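Local coordinates for protein putative peptidase (Chlamydophila abortus, PDB 3CE2) that probably acts as a zinc-dependent oligopeptidase of the M3B family that degrades small bioactive peptides, at residues T227-Q232 with W523-H528; A253-A258 with A485-V490; S265-A270 with I276-Y281; T282-I287 with Q537-I542; A476-D481 with S498-N503. One frame throughout, in Å; residues are numbered along the deposited sequence.

Contact 1: residues T227-Q232 with W523-H528; sequences TSYLAQ and WARIPH
Gln232 lies with its CB over one face of the Arg525 guanidinium, offset toward the rim of the group, where CB stands 3.5 Å from NH2. The pair joins helix 222-237 to the connection between helices 494-509 and 536-553 in the largely helical M3 peptidase fold. The touch is van der Waals: no hydrogen bond or salt bridge links the two segments. Arg525 reaches the helix through a chain bent at chi3 (-47°), while Gln232 first turns beside its own backbone N and then bends again at chi2. The two side chains cross at about a right angle, and the amide plane stands 86° from the guanidinium plane, so the flat groups do not stack. Tyr229, one helical turn before Gln232, comes near the same cation more loosely, its CD1 being 4.5 Å from Arg525 NH1 in an oblique approach. Its hydroxyl is held by Ser519 and Glu522, in the chain just before Trp523, which ties the tyrosine to the same connection by polar bonds. On the Gln232 side, CG follows CB onto the cation, 3.6 Å from Arg525 NH2.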
# COMPACT_ATOMS: atom_id res chain seq x y z
N THR A 227 4.37 29.70 7.09
CA THR A 227 3.15 30.07 7.85
C THR A 227 2.08 28.99 7.77
O THR A 227 1.24 28.86 8.66
CB THR A 227 2.53 31.39 7.41
OG1 THR A 227 2.40 31.37 5.98
CG2 THR A 227 3.40 32.56 7.84
N SER A 228 2.17 28.19 6.72
CA SER A 228 1.31 27.04 6.52
C SER A 228 1.64 25.92 7.51
O SER A 228 0.78 25.46 8.26
CB SER A 228 1.50 26.55 5.09
OG SER A 228 0.68 25.44 4.87
N TYR A 229 2.90 25.51 7.52
CA TYR A 229 3.39 24.57 8.53
C TYR A 229 3.08 25.02 9.96
O TYR A 229 2.54 24.26 10.75
CB TYR A 229 4.90 24.35 8.34
CG TYR A 229 5.55 23.55 9.44
CD1 TYR A 229 5.51 22.16 9.43
CD2 TYR A 229 6.19 24.19 10.51
CE1 TYR A 229 6.10 21.40 10.45
CE2 TYR A 229 6.79 23.45 11.53
CZ TYR A 229 6.74 22.05 11.49
OH TYR A 229 7.31 21.31 12.48
N LEU A 230 3.43 26.26 10.30
CA LEU A 230 3.19 26.75 11.66
C LEU A 230 1.70 26.80 11.98
O LEU A 230 1.29 26.52 13.11
CB LEU A 230 3.81 28.14 11.87
CG LEU A 230 5.34 28.22 11.83
CD1 LEU A 230 5.78 29.65 11.98
CD2 LEU A 230 5.97 27.37 12.91
N ALA A 231 0.87 27.14 11.01
CA ALA A 231 -0.57 27.18 11.34
C ALA A 231 -1.09 25.77 11.56
O ALA A 231 -1.89 25.53 12.48
CB ALA A 231 -1.37 27.91 10.27
N GLN A 232 -0.62 24.81 10.75
CA GLN A 232 -1.00 23.43 11.00
C GLN A 232 -0.61 23.00 12.40
O GLN A 232 -1.41 22.37 13.08
CB GLN A 232 -0.46 22.49 9.94
CG GLN A 232 -1.16 22.60 8.60
CD GLN A 232 -2.71 22.62 8.71
OE1 GLN A 232 -3.33 23.64 9.08
NE2 GLN A 232 -3.32 21.49 8.35
N TRP A 523 2.69 14.12 15.90
CA TRP A 523 2.03 12.87 16.20
C TRP A 523 0.52 13.02 16.21
O TRP A 523 -0.21 12.08 15.89
CB TRP A 523 2.49 12.32 17.53
CG TRP A 523 2.17 13.21 18.66
CD1 TRP A 523 3.00 14.10 19.24
CD2 TRP A 523 0.94 13.27 19.39
NE1 TRP A 523 2.37 14.74 20.27
CE2 TRP A 523 1.10 14.24 20.39
CE3 TRP A 523 -0.29 12.59 19.30
CZ2 TRP A 523 0.08 14.58 21.29
CZ3 TRP A 523 -1.29 12.91 20.19
CH2 TRP A 523 -1.09 13.90 21.19
N ALA A 524 0.05 14.22 16.55
CA ALA A 524 -1.39 14.49 16.59
C ALA A 524 -2.10 14.53 15.22
O ALA A 524 -3.29 14.25 15.15
CB ALA A 524 -1.67 15.74 17.38
N ARG A 525 -1.39 14.86 14.15
CA ARG A 525 -2.00 14.97 12.84
C ARG A 525 -2.03 13.68 12.06
O ARG A 525 -2.58 13.64 10.98
CB ARG A 525 -1.35 16.06 11.98
CG ARG A 525 -0.08 16.64 12.56
CD ARG A 525 0.24 18.11 12.13
NE ARG A 525 0.11 18.38 10.69
CZ ARG A 525 0.85 19.25 10.01
NH1 ARG A 525 1.81 19.94 10.62
NH2 ARG A 525 0.65 19.44 8.70
N ILE A 526 -1.46 12.61 12.62
CA ILE A 526 -1.39 11.35 11.90
C ILE A 526 -2.54 10.42 12.18
O ILE A 526 -2.61 9.86 13.27
CB ILE A 526 -0.18 10.58 12.31
CG1 ILE A 526 1.08 11.39 12.08
CG2 ILE A 526 -0.12 9.26 11.56
CD1 ILE A 526 2.25 10.79 12.80
N PRO A 527 -3.41 10.18 11.18
CA PRO A 527 -4.71 9.49 11.30
C PRO A 527 -4.65 8.09 11.93
O PRO A 527 -3.71 7.34 11.66
CB PRO A 527 -5.20 9.43 9.86
CG PRO A 527 -4.49 10.59 9.19
CD PRO A 527 -3.14 10.60 9.80
N HIS A 528 -5.65 7.76 12.75
CA HIS A 528 -5.61 6.56 13.61
C HIS A 528 -5.60 5.26 12.83
O HIS A 528 -5.27 4.19 13.41
CB HIS A 528 -6.79 6.50 14.58
CG HIS A 528 -6.70 7.49 15.69
ND1 HIS A 528 -7.49 7.40 16.82
CD2 HIS A 528 -5.94 8.59 15.85
CE1 HIS A 528 -7.22 8.41 17.63
NE2 HIS A 528 -6.28 9.15 17.06

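Contact 2: residues A253-A258 with A485-V490. With ZN (zinc ion), chain B.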
# COMPACT_ATOMS: atom_id res chain seq x y z
N ALA A 253 -6.92 0.06 23.08
CA ALA A 253 -7.73 -0.90 22.35
C ALA A 253 -6.84 -2.06 21.86
O ALA A 253 -7.17 -3.23 22.07
CB ALA A 253 -8.44 -0.24 21.20
N HIS A 254 -5.72 -1.74 21.23
CA HIS A 254 -4.83 -2.78 20.76
C HIS A 254 -4.34 -3.63 21.90
O HIS A 254 -4.28 -4.86 21.78
CB HIS A 254 -3.65 -2.20 19.98
CG HIS A 254 -4.07 -1.46 18.76
ND1 HIS A 254 -3.32 -0.44 18.22
CD2 HIS A 254 -5.18 -1.55 18.01
CE1 HIS A 254 -3.94 0.04 17.16
NE2 HIS A 254 -5.08 -0.61 17.01
N VAL A 255 -4.02 -3.00 23.02
CA VAL A 255 -3.58 -3.74 24.21
C VAL A 255 -4.65 -4.69 24.70
O VAL A 255 -4.37 -5.81 25.10
CB VAL A 255 -3.18 -2.81 25.33
CG1 VAL A 255 -2.83 -3.59 26.59
CG2 VAL A 255 -2.01 -1.96 24.88
N PHE A 256 -5.90 -4.25 24.65
CA PHE A 256 -7.00 -5.09 25.07
C PHE A 256 -7.08 -6.33 24.21
O PHE A 256 -7.12 -7.44 24.72
CB PHE A 256 -8.30 -4.30 25.02
CG PHE A 256 -9.54 -5.15 24.90
CD1 PHE A 256 -10.09 -5.78 26.01
CD2 PHE A 256 -10.19 -5.27 23.68
CE1 PHE A 256 -11.24 -6.53 25.91
CE2 PHE A 256 -11.36 -6.01 23.57
CZ PHE A 256 -11.87 -6.65 24.68
N TYR A 257 -7.09 -6.14 22.89
CA TYR A 257 -7.20 -7.27 21.97
C TYR A 257 -5.97 -8.19 22.03
O TYR A 257 -6.10 -9.40 21.99
CB TYR A 257 -7.36 -6.77 20.54
CG TYR A 257 -8.76 -6.34 20.10
CD1 TYR A 257 -9.83 -7.24 20.11
CD2 TYR A 257 -9.00 -5.05 19.60
CE1 TYR A 257 -11.10 -6.86 19.66
CE2 TYR A 257 -10.26 -4.66 19.15
CZ TYR A 257 -11.31 -5.57 19.18
OH TYR A 257 -12.57 -5.19 18.73
N ALA A 258 -4.78 -7.60 22.13
CA ALA A 258 -3.55 -8.38 22.14
C ALA A 258 -3.46 -9.32 23.34
O ALA A 258 -3.16 -10.50 23.20
CB ALA A 258 -2.35 -7.45 22.16
N ALA A 485 5.10 1.40 26.05
CA ALA A 485 4.68 2.18 27.20
C ALA A 485 3.28 1.77 27.70
O ALA A 485 3.10 1.44 28.88
CB ALA A 485 4.72 3.65 26.86
N ALA A 486 2.29 1.77 26.82
CA ALA A 486 0.97 1.38 27.27
C ALA A 486 0.99 -0.03 27.91
O ALA A 486 0.53 -0.22 29.03
CB ALA A 486 -0.04 1.44 26.12
N GLU A 487 1.54 -1.00 27.20
CA GLU A 487 1.62 -2.37 27.72
C GLU A 487 2.06 -2.38 29.19
O GLU A 487 1.49 -3.12 29.99
CB GLU A 487 2.55 -3.23 26.87
CG GLU A 487 1.92 -3.81 25.61
CD GLU A 487 2.94 -3.97 24.49
OE1 GLU A 487 4.14 -4.07 24.80
OE2 GLU A 487 2.53 -3.98 23.31
N HIS A 488 3.07 -1.58 29.53
CA HIS A 488 3.54 -1.44 30.92
C HIS A 488 2.67 -0.52 31.76
O HIS A 488 3.14 -0.02 32.78
CB HIS A 488 4.96 -0.87 31.01
CG HIS A 488 6.03 -1.81 30.53
ND1 HIS A 488 5.81 -3.15 30.32
CD2 HIS A 488 7.34 -1.59 30.25
CE1 HIS A 488 6.93 -3.72 29.91
NE2 HIS A 488 7.87 -2.80 29.86
N GLY A 489 1.44 -0.25 31.31
CA GLY A 489 0.48 0.63 32.03
C GLY A 489 0.74 2.14 32.06
O GLY A 489 -0.09 2.88 32.61
N VAL A 490 1.87 2.61 31.52
CA VAL A 490 2.15 4.05 31.40
C VAL A 490 1.04 4.73 30.58
O VAL A 490 0.67 4.22 29.52
CB VAL A 490 3.51 4.33 30.73
CG1 VAL A 490 3.77 5.81 30.59
CG2 VAL A 490 4.64 3.69 31.51
ZN ZN B . 9.48 -3.17 28.74
O HOH W 1 7.96 -4.62 28.08
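Apolar contact is confined to Val255, whose CB points from helix 240-260 toward the C-terminal end of helix 451-487. Its CG2 methyl meets Ala486 CB at 4.1 Å, and the same methyl lies 4.4 Å from Glu487 CG, touching the aliphatic part of an acidic side chain. CG2 sits beside the backbone N of Val255, with CG1 anti to that N (chi1 175°); this rotation makes CG2 the branch that does the touching. No hydrogen bond joins the two segments; the Glu487 carboxylate instead accepts through OE2 from the backbone N of Cys266, at the start of the next short helix, 266-271. A separate polar link joins His254 ND1 to NE2 of His483, two residues before Ala485.

Metal binding occupies the far side of the helix end. His488, the first residue to leave helical geometry, binds a zinc ion through NE2 at 2.0 Å, and a water lies 2.2 Å from the same zinc ion. His484, one turn earlier, supplies the other protein ligand; this site is separate from the one formed by His402, His406 and Glu430. The chemistry thus implies a helix terminus with divided faces, hydrocarbon inward against helix 240-260 and metal-binding imidazole outward, with the Glu487 carboxylate probably stabilised by the start of helix 266-271.

Contact 3: residues S265-A270 with I276-Y281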
# COMPACT_ATOMS: atom_id res chain seq x y z
N SER A 265 2.49 -8.95 23.14
CA SER A 265 2.62 -7.52 22.85
C SER A 265 1.78 -7.26 21.62
O SER A 265 1.39 -8.20 20.94
CB SER A 265 4.07 -7.17 22.56
OG SER A 265 4.44 -7.78 21.34
N CYS A 266 1.52 -5.98 21.33
CA CYS A 266 0.62 -5.63 20.23
C CYS A 266 1.31 -5.84 18.90
O CYS A 266 0.67 -6.25 17.92
CB CYS A 266 0.16 -4.19 20.35
SG CYS A 266 -0.58 -3.84 21.93
N LEU A 267 2.61 -5.55 18.89
CA LEU A 267 3.45 -5.82 17.73
C LEU A 267 3.31 -7.27 17.28
O LEU A 267 3.08 -7.53 16.09
CB LEU A 267 4.91 -5.51 18.04
CG LEU A 267 5.90 -5.72 16.88
CD1 LEU A 267 5.69 -4.75 15.71
CD2 LEU A 267 7.30 -5.61 17.41
N GLN A 268 3.43 -8.22 18.21
CA GLN A 268 3.34 -9.65 17.84
C GLN A 268 1.97 -9.95 17.35
O GLN A 268 1.80 -10.76 16.44
CB GLN A 268 3.67 -10.58 19.01
CG GLN A 268 5.14 -10.56 19.43
CD GLN A 268 5.52 -11.67 20.42
OE1 GLN A 268 4.74 -12.02 21.32
NE2 GLN A 268 6.73 -12.21 20.27
N ALA A 269 0.97 -9.30 17.94
CA ALA A 269 -0.41 -9.47 17.49
C ALA A 269 -0.56 -9.06 16.04
O ALA A 269 -1.22 -9.73 15.27
CB ALA A 269 -1.38 -8.69 18.39
N ALA A 270 0.06 -7.95 15.67
CA ALA A 270 -0.03 -7.43 14.31
C ALA A 270 0.85 -8.17 13.30
O ALA A 270 0.54 -8.21 12.12
CB ALA A 270 0.30 -5.94 14.31
N ILE A 276 5.69 -12.47 10.65
CA ILE A 276 6.91 -11.69 10.68
C ILE A 276 7.54 -11.71 12.09
O ILE A 276 6.86 -11.45 13.08
CB ILE A 276 6.62 -10.25 10.28
CG1 ILE A 276 5.71 -10.23 9.04
CG2 ILE A 276 7.94 -9.45 10.10
CD1 ILE A 276 6.43 -10.18 7.76
N PRO A 277 8.83 -12.04 12.17
CA PRO A 277 9.50 -12.02 13.47
C PRO A 277 9.63 -10.58 13.93
O PRO A 277 9.94 -9.71 13.12
CB PRO A 277 10.89 -12.62 13.18
CG PRO A 277 10.80 -13.22 11.83
CD PRO A 277 9.74 -12.46 11.09
N THR A 278 9.41 -10.33 15.22
CA THR A 278 9.48 -8.96 15.72
C THR A 278 10.85 -8.38 15.42
O THR A 278 11.02 -7.16 15.29
CB THR A 278 9.23 -8.86 17.23
OG1 THR A 278 10.43 -9.21 17.93
CG2 THR A 278 8.09 -9.78 17.68
N THR A 279 11.84 -9.25 15.29
CA THR A 279 13.18 -8.73 15.12
C THR A 279 13.33 -8.00 13.80
O THR A 279 14.15 -7.10 13.66
CB THR A 279 14.25 -9.82 15.27
OG1 THR A 279 14.13 -10.75 14.18
CG2 THR A 279 14.07 -10.54 16.60
N VAL A 280 12.52 -8.36 12.82
CA VAL A 280 12.64 -7.70 11.54
C VAL A 280 12.18 -6.26 11.71
O VAL A 280 12.82 -5.31 11.24
CB VAL A 280 11.83 -8.42 10.47
CG1 VAL A 280 11.85 -7.65 9.18
CG2 VAL A 280 12.35 -9.83 10.27
N TYR A 281 11.07 -6.10 12.42
CA TYR A 281 10.52 -4.78 12.65
C TYR A 281 11.55 -4.01 13.46
O TYR A 281 12.03 -2.93 13.08
CB TYR A 281 9.19 -4.92 13.39
CG TYR A 281 8.40 -3.65 13.58
CD1 TYR A 281 7.24 -3.41 12.86
CD2 TYR A 281 8.80 -2.70 14.53
CE1 TYR A 281 6.50 -2.25 13.06
CE2 TYR A 281 8.08 -1.53 14.74
CZ TYR A 281 6.91 -1.31 14.01
OH TYR A 281 6.18 -0.14 14.23
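Leu267 and Tyr281 both extend away from their own backbone N (chi1 -179° and -174°), and these trans torsions bring the leucine methyl CD1 over the tyrosine ring. The result is a CH-pi contact across a helix-loop-helix unit, in which helix 266-271 is followed after a short loop by helix 278-289 of the M3 peptidase fold. CD1 lies 3.6 Å from the centroid of the Tyr281 ring and 14° off the ring normal, so the methyl sits over the middle of one face. The other branch, Leu267 CD2, rests 3.8 Å from Thr278 CB, so the two leucine methyls reach residues one turn apart on the second helix. Tyr281 is fixed at its far end by a hydrogen bond from its hydroxyl to the carbonyl O of Ala476, on helix 451-487, and the rings of Phe533 and Tyr536 also meet it. At the start of the first helix Ser265 is the N-cap, its OG accepting a weak bond from Gln268 N. Gln268, whose OE1 takes a weak hydrogen bond from Asn264 N, runs extended past Thr278, its CG 3.5 Å and its NE2 3.8 Å from the threonine methyl CG2.

Contact 4: residues T282-I287 with Q537-I542; sequences TNLIDI and QYATGI
Leu284 points toward helix 536-553, its CD2 methyl 4.3 Å from both Ala539 CB and Thr540 CG2. CD1 stands farther back, 4.9 Å from Ala539 CB, so the fork of the leucine is turned with one prong foremost. Chi1 of 172° carries CG away from the backbone N and out across the interface. The two targets are themselves oriented differently. Ala539 directs its CB toward the leucine. The CB of Thr540 points along the flank of its helix, and CG2 is the branch that reaches the leucine, whereas OG1 is turned back to its own helix, 6.1 Å from Leu284 CD2. That hydroxyl donates a weak hydrogen bond to the carbonyl O of Gln537, three residues earlier, which keeps it engaged within the helix and gives the leucine a methyl surface to meet.

The two helices, 278-289 and 536-553, are remote in sequence and pack here inside the mainly helical body of the M3 peptidase, at a place buried on all three touching residues. Thr540 lies about 9 Å, side chain to side chain, from Glu430, which with His402 and His406 of the HExxH motif binds a zinc ion, probably the catalytic one as in other M3 peptidases. Other parts of the chain close round the leucine and its partners. Ile592 of helix 590-607 touches Leu284, Val473 of helix 451-487 touches Ala539, and Phe427 of a loop touches Thr540.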
# COMPACT_ATOMS: atom_id res chain seq x y z
N THR A 282 11.95 -4.62 14.55
CA THR A 282 12.90 -4.05 15.45
C THR A 282 14.25 -3.67 14.83
O THR A 282 14.77 -2.60 15.12
CB THR A 282 12.97 -4.96 16.64
OG1 THR A 282 12.06 -4.42 17.60
CG2 THR A 282 14.37 -5.10 17.21
N ASN A 283 14.81 -4.49 13.95
CA ASN A 283 16.11 -4.16 13.38
C ASN A 283 15.99 -3.13 12.29
O ASN A 283 16.93 -2.38 12.02
CB ASN A 283 16.82 -5.41 12.86
CG ASN A 283 17.20 -6.36 13.98
OD1 ASN A 283 17.50 -5.93 15.10
ND2 ASN A 283 17.14 -7.66 13.70
N LEU A 284 14.84 -3.10 11.65
CA LEU A 284 14.60 -2.09 10.65
C LEU A 284 14.76 -0.74 11.33
O LEU A 284 15.50 0.13 10.86
CB LEU A 284 13.21 -2.25 10.06
CG LEU A 284 12.83 -1.10 9.14
CD1 LEU A 284 13.56 -1.21 7.80
CD2 LEU A 284 11.29 -1.06 9.00
N ILE A 285 14.10 -0.58 12.47
CA ILE A 285 14.20 0.69 13.20
C ILE A 285 15.65 1.02 13.60
O ILE A 285 16.11 2.16 13.42
CB ILE A 285 13.32 0.68 14.47
CG1 ILE A 285 11.84 0.66 14.09
CG2 ILE A 285 13.63 1.89 15.33
CD1 ILE A 285 10.93 0.21 15.21
N ASP A 286 16.37 0.02 14.13
CA ASP A 286 17.72 0.25 14.60
C ASP A 286 18.62 0.62 13.43
O ASP A 286 19.32 1.64 13.46
CB ASP A 286 18.26 -0.94 15.40
CG ASP A 286 17.34 -1.31 16.61
OD1 ASP A 286 16.55 -0.45 17.07
OD2 ASP A 286 17.38 -2.47 17.11
N ILE A 287 18.59 -0.17 12.37
CA ILE A 287 19.49 0.10 11.24
C ILE A 287 19.19 1.46 10.62
O ILE A 287 20.11 2.21 10.29
CB ILE A 287 19.48 -1.02 10.17
CG1 ILE A 287 20.64 -1.98 10.40
CG2 ILE A 287 19.74 -0.44 8.83
CD1 ILE A 287 20.48 -2.92 11.61
N GLN A 537 5.44 -1.41 6.67
CA GLN A 537 5.41 -2.10 5.38
C GLN A 537 5.69 -1.17 4.20
O GLN A 537 6.06 -1.63 3.13
CB GLN A 537 4.09 -2.82 5.15
CG GLN A 537 3.57 -3.62 6.33
CD GLN A 537 2.28 -4.35 6.01
OE1 GLN A 537 1.67 -4.10 4.98
NE2 GLN A 537 1.86 -5.24 6.89
N TYR A 538 5.50 0.13 4.37
CA TYR A 538 5.84 1.05 3.27
C TYR A 538 7.34 1.03 3.06
O TYR A 538 7.83 0.98 1.94
CB TYR A 538 5.40 2.48 3.56
CG TYR A 538 3.90 2.69 3.58
CD1 TYR A 538 3.04 1.81 2.93
CD2 TYR A 538 3.34 3.78 4.24
CE1 TYR A 538 1.66 2.01 2.94
CE2 TYR A 538 1.97 3.99 4.25
CZ TYR A 538 1.14 3.11 3.61
OH TYR A 538 -0.22 3.32 3.63
N ALA A 539 8.04 1.07 4.18
CA ALA A 539 9.49 1.04 4.23
C ALA A 539 10.09 -0.29 3.74
O ALA A 539 11.01 -0.30 2.91
CB ALA A 539 9.92 1.32 5.63
N THR A 540 9.59 -1.40 4.26
CA THR A 540 10.08 -2.69 3.80
C THR A 540 9.84 -2.83 2.29
O THR A 540 10.73 -3.19 1.55
CB THR A 540 9.45 -3.87 4.58
OG1 THR A 540 8.02 -3.73 4.56
CG2 THR A 540 9.88 -3.85 6.03
N GLY A 541 8.64 -2.51 1.83
CA GLY A 541 8.38 -2.46 0.40
C GLY A 541 9.42 -1.67 -0.38
O GLY A 541 10.01 -2.19 -1.33
N ILE A 542 9.69 -0.43 0.01
CA ILE A 542 10.69 0.33 -0.74
C ILE A 542 12.11 -0.25 -0.62
O ILE A 542 12.87 -0.28 -1.60
CB ILE A 542 10.64 1.87 -0.48
CG1 ILE A 542 11.60 2.57 -1.43
CG2 ILE A 542 11.00 2.20 0.95
CD1 ILE A 542 11.03 3.85 -2.03

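Contact 5: residues A476-D481 with S498-N503; sequences ASFEYD and SSTYKN
Tyr501 drives the edge of its ring into the face of Phe478 in a T-shaped pair, with centroids 5.2 Å apart and planes at 87°. The atom that leads is Tyr501 CD1, which stands above the middle of the phenylalanine ring and lies 3.9 Å from Phe478 CG. Thr500 meets the same ring from a different direction: its methyl CG2 approaches the rim near the ring plane, 3.6 Å from Phe478 CD1. Phe478 is thus contacted over a face by one residue and at the edge by its neighbour in sequence. The Thr500 methyl CG2 also touches Asp481 CB at 4.1 Å, a contact with the hydrocarbon part of the aspartate.

Beneath these side chains the two segments belong to consecutive helices, 451-487 and 494-509, that form an antiparallel helical hairpin. Their local axes run at 145° to each other and approach to 10.1 Å. The loop that turns the hairpin begins at His488, one of the two histidines of a zinc site whose other ligand, His484, follows Asp481 by less than a turn.

Farther out, the Thr500 hydroxyl is bonded to the carbonyl O of Tyr496, consistent with the rotation that puts CG2 anti to the backbone N and against the phenylalanine. Leu497 and Leu504, from the same helix as Thr500, also touch Phe478. Trp523 packs its CB against both rings of the T-shaped pair, while its indole NE1 is hydrogen-bonded to Ser498 OG.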
# COMPACT_ATOMS: atom_id res chain seq x y z
N ALA A 476 7.11 4.33 12.63
CA ALA A 476 7.18 2.95 13.17
C ALA A 476 7.77 2.86 14.57
O ALA A 476 7.22 2.15 15.41
CB ALA A 476 7.91 2.03 12.24
N SER A 477 8.87 3.56 14.85
CA SER A 477 9.40 3.48 16.22
C SER A 477 8.47 4.16 17.19
O SER A 477 8.26 3.69 18.33
CB SER A 477 10.81 4.04 16.36
OG SER A 477 11.00 5.04 15.40
N PHE A 478 7.91 5.29 16.74
CA PHE A 478 6.95 5.99 17.57
C PHE A 478 5.84 5.03 17.97
O PHE A 478 5.54 4.86 19.16
CB PHE A 478 6.36 7.19 16.86
CG PHE A 478 5.40 7.94 17.70
CD1 PHE A 478 5.79 8.41 18.95
CD2 PHE A 478 4.09 8.14 17.29
CE1 PHE A 478 4.89 9.08 19.75
CE2 PHE A 478 3.18 8.81 18.10
CZ PHE A 478 3.58 9.29 19.33
N GLU A 479 5.25 4.38 16.97
CA GLU A 479 4.14 3.48 17.20
C GLU A 479 4.60 2.32 18.09
O GLU A 479 3.85 1.75 18.89
CB GLU A 479 3.58 3.01 15.86
CG GLU A 479 2.47 2.00 15.96
CD GLU A 479 1.80 1.68 14.61
OE1 GLU A 479 2.44 1.86 13.54
OE2 GLU A 479 0.62 1.23 14.63
N TYR A 480 5.87 1.96 17.96
CA TYR A 480 6.39 0.91 18.77
C TYR A 480 6.53 1.35 20.23
O TYR A 480 6.07 0.64 21.13
CB TYR A 480 7.73 0.49 18.22
CG TYR A 480 8.39 -0.58 19.02
CD1 TYR A 480 8.08 -1.93 18.80
CD2 TYR A 480 9.32 -0.27 20.00
CE1 TYR A 480 8.68 -2.93 19.53
CE2 TYR A 480 9.93 -1.25 20.74
CZ TYR A 480 9.61 -2.58 20.50
OH TYR A 480 10.23 -3.55 21.24
N ASP A 481 7.14 2.51 20.46
CA ASP A 481 7.38 2.99 21.83
C ASP A 481 6.10 3.24 22.60
O ASP A 481 6.07 3.11 23.81
CB ASP A 481 8.19 4.28 21.87
CG ASP A 481 9.61 4.10 21.35
OD1 ASP A 481 10.02 2.94 21.17
OD2 ASP A 481 10.31 5.13 21.12
N SER A 498 4.39 13.87 23.31
CA SER A 498 5.17 14.91 22.71
C SER A 498 6.66 14.82 22.97
O SER A 498 7.43 15.36 22.20
CB SER A 498 4.62 16.27 23.11
OG SER A 498 3.57 16.60 22.22
N SER A 499 7.06 14.13 24.04
CA SER A 499 8.49 13.96 24.35
C SER A 499 9.06 12.84 23.53
O SER A 499 10.10 12.97 22.92
CB SER A 499 8.71 13.59 25.81
OG SER A 499 8.45 14.71 26.61
N THR A 500 8.35 11.72 23.56
CA THR A 500 8.66 10.58 22.76
C THR A 500 8.88 11.00 21.31
O THR A 500 9.87 10.62 20.68
CB THR A 500 7.49 9.61 22.83
OG1 THR A 500 7.29 9.22 24.19
CG2 THR A 500 7.75 8.38 22.02
N TYR A 501 7.97 11.80 20.79
CA TYR A 501 8.06 12.15 19.39
C TYR A 501 9.22 13.13 19.17
O TYR A 501 9.90 13.10 18.14
CB TYR A 501 6.73 12.71 18.88
CG TYR A 501 6.60 12.74 17.40
CD1 TYR A 501 6.09 11.65 16.71
CD2 TYR A 501 6.99 13.84 16.68
CE1 TYR A 501 5.98 11.66 15.32
CE2 TYR A 501 6.89 13.87 15.30
CZ TYR A 501 6.39 12.77 14.62
OH TYR A 501 6.28 12.82 13.23
N LYS A 502 9.46 13.97 20.16
CA LYS A 502 10.55 14.94 20.04
C LYS A 502 11.93 14.26 19.96
O LYS A 502 12.71 14.55 19.06
CB LYS A 502 10.54 15.97 21.17
CG LYS A 502 11.65 16.98 21.01
CD LYS A 502 11.42 18.25 21.79
CE LYS A 502 12.10 19.42 21.04
NZ LYS A 502 12.30 20.66 21.86
N ASN A 503 12.20 13.36 20.90
CA ASN A 503 13.44 12.58 20.90
C ASN A 503 13.59 11.89 19.58
O ASN A 503 14.65 11.92 18.97
CB ASN A 503 13.51 11.56 22.07
CG ASN A 503 13.37 12.24 23.46
OD1 ASN A 503 13.81 13.38 23.67
ND2 ASN A 503 12.75 11.53 24.39

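In the fold
All five contacts lie in the M3 peptidase part of one chain, their first segments following in the order 1, 2, 3, 4, 5. Contacts 2 and 5 both use helix 451-487, and contacts 3 and 4 both use helix 278-289. The centres of contacts 3 and 4 are 12 Å apart. Contact 3 is nested inside the loop closed by contact 2, and contact 5 inside those closed by contacts 1 and 4. Contact 5 touches contacts 1, 3 and 4, and contact 2 touches contact 3 through Glu487 and Cys266. Helices between residues 222 and 289 are thus packed against the region 451-553. Contact 4 lies near the HExxH zinc site, whereas contact 2 holds a ligand of a separate zinc ion.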